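Local coordinates for putative CRISPR-associated endoribonuclease-like protein Cas6nc (Pyrococcus horikoshii, PDB 3QJL) that binds CRISPR RNA as a member of the Cas6 family and probably takes part in prokaryotic immunity against mobile genetic elements, at residues R163-M168 with D184-V189. Residues are numbered along the deposited sequence; the frame is centred on the assembly and turned at random.
Sequences RLRKVM and DFTIEV
R165 and F185 run antiparallel alongside each other, the arginine reaching the phenylalanine's carbonyl and the ring reaching the arginine's CA. From CB, the R165 chain sets off with CG anti to the backbone N (chi1 -158°), and CG passes ring atom CE1 of F185 at 4.1 Å, an apolar touch that the long methylene stem of arginine can afford. CD carries on to a bend at chi3 (-81°), which turns the guanidinium toward the strand. There NE and NH2 of R165 both donate to F185 O, at 3.2 and 3.0 Å. The oxygen lies in the guanidinium plane at its NE/NH2 edge; NE comes in the carbonyl plane, NH2 tilted from it. Two hydrogen bonds to one oxygen restrain the rotation of the group, and NH2 also passes T186 CG2 at 3.9 Å.

The F185 ring rests its far end against the helix: CZ lies 3.9 Å from R165 CA and 4.0 Å from M168 CG. L164 CD2 meets the ring edge at CE2 (4.1 Å) and also touches I187 CG2, branched aliphatic groups suited to close apolar packing. F185 also meets I219 of helix 217-226 and, with ring planes nearly parallel, Y213 of strand 204-215. Helix 160-176 thus packs on strand 185-189, joining helix to antiparallel sheet in the C-terminal ferredoxin-like half of a Cas6 RAMP protein.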
ATOM      1  N   ARG A 163     -12.823 -18.504   9.019  1.00 52.17           N
ATOM      2  CA  ARG A 163     -12.905 -17.846  10.306  1.00 53.57           C
ATOM      3  C   ARG A 163     -13.798 -16.595  10.222  1.00 51.11           C
ATOM      4  O   ARG A 163     -14.628 -16.360  11.088  1.00 48.86           O
ATOM      5  CB  ARG A 163     -11.503 -17.501  10.787  1.00 52.33           C
ATOM      6  CG  ARG A 163     -11.461 -16.839  12.121  1.00 53.72           C
ATOM      7  CD  ARG A 163     -11.869 -17.766  13.241  1.00 55.91           C
ATOM      8  NE  ARG A 163     -11.826 -17.005  14.488  1.00 72.48           N
ATOM      9  CZ  ARG A 163     -12.881 -16.705  15.247  1.00 73.46           C
ATOM     10  NH1 ARG A 163     -14.099 -17.139  14.922  1.00 65.15           N
ATOM     11  NH2 ARG A 163     -12.709 -15.985  16.355  1.00 64.66           N
ATOM     12  N   LEU A 164     -13.635 -15.806   9.166  1.00 50.18           N
ATOM     13  CA  LEU A 164     -14.372 -14.559   9.016  1.00 45.58           C
ATOM     14  C   LEU A 164     -15.852 -14.833   8.881  1.00 51.33           C
ATOM     15  O   LEU A 164     -16.673 -14.127   9.458  1.00 47.70           O
ATOM     16  CB  LEU A 164     -13.898 -13.801   7.777  1.00 46.22           C
ATOM     17  CG  LEU A 164     -14.683 -12.545   7.382  1.00 47.89           C
ATOM     18  CD1 LEU A 164     -14.550 -11.440   8.434  1.00 42.77           C
ATOM     19  CD2 LEU A 164     -14.237 -12.052   6.017  1.00 40.91           C
ATOM     20  N   ARG A 165     -16.174 -15.851   8.091  1.00 50.79           N
ATOM     21  CA  ARG A 165     -17.538 -16.302   7.884  1.00 46.22           C
ATOM     22  C   ARG A 165     -18.207 -16.563   9.247  1.00 53.00           C
ATOM     23  O   ARG A 165     -19.283 -16.034   9.541  1.00 52.59           O
ATOM     24  CB  ARG A 165     -17.501 -17.569   7.029  1.00 47.75           C
ATOM     25  CG  ARG A 165     -18.771 -17.912   6.267  1.00 56.44           C
ATOM     26  CD  ARG A 165     -18.514 -19.042   5.243  1.00 62.21           C
ATOM     27  NE  ARG A 165     -17.908 -18.574   3.983  1.00 65.40           N
ATOM     28  CZ  ARG A 165     -16.839 -19.121   3.386  1.00 61.02           C
ATOM     29  NH1 ARG A 165     -16.213 -20.167   3.924  1.00 61.06           N
ATOM     30  NH2 ARG A 165     -16.383 -18.618   2.243  1.00 54.08           N
ATOM     31  N   LYS A 166     -17.559 -17.361  10.089  1.00 51.57           N
ATOM     32  CA  LYS A 166     -18.100 -17.663  11.413  1.00 50.11           C
ATOM     33  C   LYS A 166     -18.186 -16.432  12.313  1.00 49.61           C
ATOM     34  O   LYS A 166     -19.124 -16.288  13.080  1.00 52.30           O
ATOM     35  CB  LYS A 166     -17.294 -18.776  12.098  1.00 51.94           C
ATOM     36  CG  LYS A 166     -17.661 -20.162  11.614  1.00 54.02           C
ATOM     37  CD  LYS A 166     -16.541 -21.158  11.797  1.00 50.34           C
ATOM     38  CE  LYS A 166     -16.862 -22.445  11.067  1.00 49.25           C
ATOM     39  NZ  LYS A 166     -15.644 -23.262  10.825  1.00 67.14           N
ATOM     40  N   VAL A 167     -17.207 -15.544  12.230  1.00 52.48           N
ATOM     41  CA  VAL A 167     -17.253 -14.335  13.044  1.00 52.54           C
ATOM     42  C   VAL A 167     -18.481 -13.492  12.697  1.00 48.90           C
ATOM     43  O   VAL A 167     -19.183 -13.036  13.586  1.00 51.64           O
ATOM     44  CB  VAL A 167     -15.963 -13.505  12.917  1.00 47.11           C
ATOM     45  CG1 VAL A 167     -16.131 -12.160  13.570  1.00 47.24           C
ATOM     46  CG2 VAL A 167     -14.824 -14.239  13.564  1.00 51.23           C
ATOM     47  N   MET A 168     -18.748 -13.310  11.406  1.00 50.25           N
ATOM     48  CA  MET A 168     -19.892 -12.511  10.975  1.00 48.17           C
ATOM     49  C   MET A 168     -21.213 -13.146  11.387  1.00 49.63           C
ATOM     50  O   MET A 168     -22.016 -12.514  12.057  1.00 53.59           O
ATOM     51  CB  MET A 168     -19.870 -12.257   9.464  1.00 45.64           C
ATOM     52  CG  MET A 168     -18.665 -11.461   8.995  1.00 45.84           C
ATOM     53  SD  MET A 168     -18.336  -9.975   9.967  1.00 45.71           S
ATOM     54  CE  MET A 168     -19.475  -8.837   9.184  1.00 45.79           C
ATOM     55  N   ASP A 184     -23.926 -17.713   3.429  1.00 62.19           N
ATOM     56  CA  ASP A 184     -22.798 -17.929   2.534  1.00 61.12           C
ATOM     57  C   ASP A 184     -22.302 -16.635   1.910  1.00 60.06           C
ATOM     58  O   ASP A 184     -23.086 -15.853   1.374  1.00 60.12           O
ATOM     59  CB  ASP A 184     -23.155 -18.935   1.436  1.00 69.46           C
ATOM     60  CG  ASP A 184     -23.523 -20.306   1.993  1.00 74.03           C
ATOM     61  OD1 ASP A 184     -22.915 -20.727   3.005  1.00 72.94           O
ATOM     62  OD2 ASP A 184     -24.424 -20.958   1.417  1.00 72.28           O
ATOM     63  N   PHE A 185     -20.995 -16.406   1.996  1.00 57.01           N
ATOM     64  CA  PHE A 185     -20.370 -15.310   1.268  1.00 54.73           C
ATOM     65  C   PHE A 185     -18.866 -15.509   1.075  1.00 55.45           C
ATOM     66  O   PHE A 185     -18.227 -16.272   1.800  1.00 55.56           O
ATOM     67  CB  PHE A 185     -20.638 -13.977   1.963  1.00 48.34           C
ATOM     68  CG  PHE A 185     -19.836 -13.766   3.207  1.00 46.55           C
ATOM     69  CD1 PHE A 185     -20.334 -14.142   4.439  1.00 49.16           C
ATOM     70  CD2 PHE A 185     -18.593 -13.167   3.151  1.00 49.87           C
ATOM     71  CE1 PHE A 185     -19.605 -13.935   5.595  1.00 47.50           C
ATOM     72  CE2 PHE A 185     -17.851 -12.955   4.309  1.00 50.75           C
ATOM     73  CZ  PHE A 185     -18.360 -13.340   5.532  1.00 46.63           C
ATOM     74  N   THR A 186     -18.306 -14.811   0.094  1.00 48.49           N
ATOM     75  CA  THR A 186     -16.870 -14.830  -0.130  1.00 53.83           C
ATOM     76  C   THR A 186     -16.390 -13.411  -0.281  1.00 52.50           C
ATOM     77  O   THR A 186     -17.176 -12.521  -0.598  1.00 54.91           O
ATOM     78  CB  THR A 186     -16.496 -15.555  -1.439  1.00 51.64           C
ATOM     79  OG1 THR A 186     -17.251 -14.995  -2.520  1.00 49.10           O
ATOM     80  CG2 THR A 186     -16.769 -17.042  -1.343  1.00 48.29           C
ATOM     81  N   ILE A 187     -15.099 -13.196  -0.063  1.00 47.84           N
ATOM     82  CA  ILE A 187     -14.481 -11.940  -0.453  1.00 50.72           C
ATOM     83  C   ILE A 187     -13.245 -12.251  -1.284  1.00 47.34           C
ATOM     84  O   ILE A 187     -12.526 -13.201  -0.992  1.00 48.46           O
ATOM     85  CB  ILE A 187     -14.068 -11.094   0.765  1.00 49.23           C
ATOM     86  CG1 ILE A 187     -12.716 -11.556   1.290  1.00 49.45           C
ATOM     87  CG2 ILE A 187     -15.120 -11.159   1.865  1.00 43.25           C
ATOM     88  CD1 ILE A 187     -12.180 -10.670   2.376  1.00 54.73           C
ATOM     89  N   GLU A 188     -12.996 -11.485  -2.337  1.00 44.64           N
ATOM     90  CA  GLU A 188     -11.707 -11.620  -2.997  1.00 52.20           C
ATOM     91  C   GLU A 188     -10.909 -10.321  -2.981  1.00 50.40           C
ATOM     92  O   GLU A 188     -11.396  -9.267  -3.398  1.00 49.69           O
ATOM     93  CB  GLU A 188     -11.804 -12.244  -4.396  1.00 51.94           C
ATOM     94  CG  GLU A 188     -12.235 -11.320  -5.509  1.00 58.14           C
ATOM     95  CD  GLU A 188     -12.027 -11.958  -6.871  1.00 74.39           C
ATOM     96  OE1 GLU A 188     -11.083 -12.779  -7.008  1.00 67.57           O
ATOM     97  OE2 GLU A 188     -12.812 -11.651  -7.798  1.00 81.62           O
ATOM     98  N   VAL A 189      -9.689 -10.421  -2.460  1.00 42.26           N
ATOM     99  CA  VAL A 189      -8.819  -9.281  -2.268  1.00 39.05           C
ATOM    100  C   VAL A 189      -8.435  -8.669  -3.607  1.00 45.47           C
ATOM    101  O   VAL A 189      -8.254  -9.376  -4.592  1.00 51.31           O
ATOM    102  CB  VAL A 189      -7.561  -9.728  -1.534  1.00 41.80           C
ATOM    103  CG1 VAL A 189      -6.562  -8.603  -1.436  1.00 43.96           C
ATOM    104  CG2 VAL A 189      -7.931 -10.229  -0.180  1.00 40.67           C
TER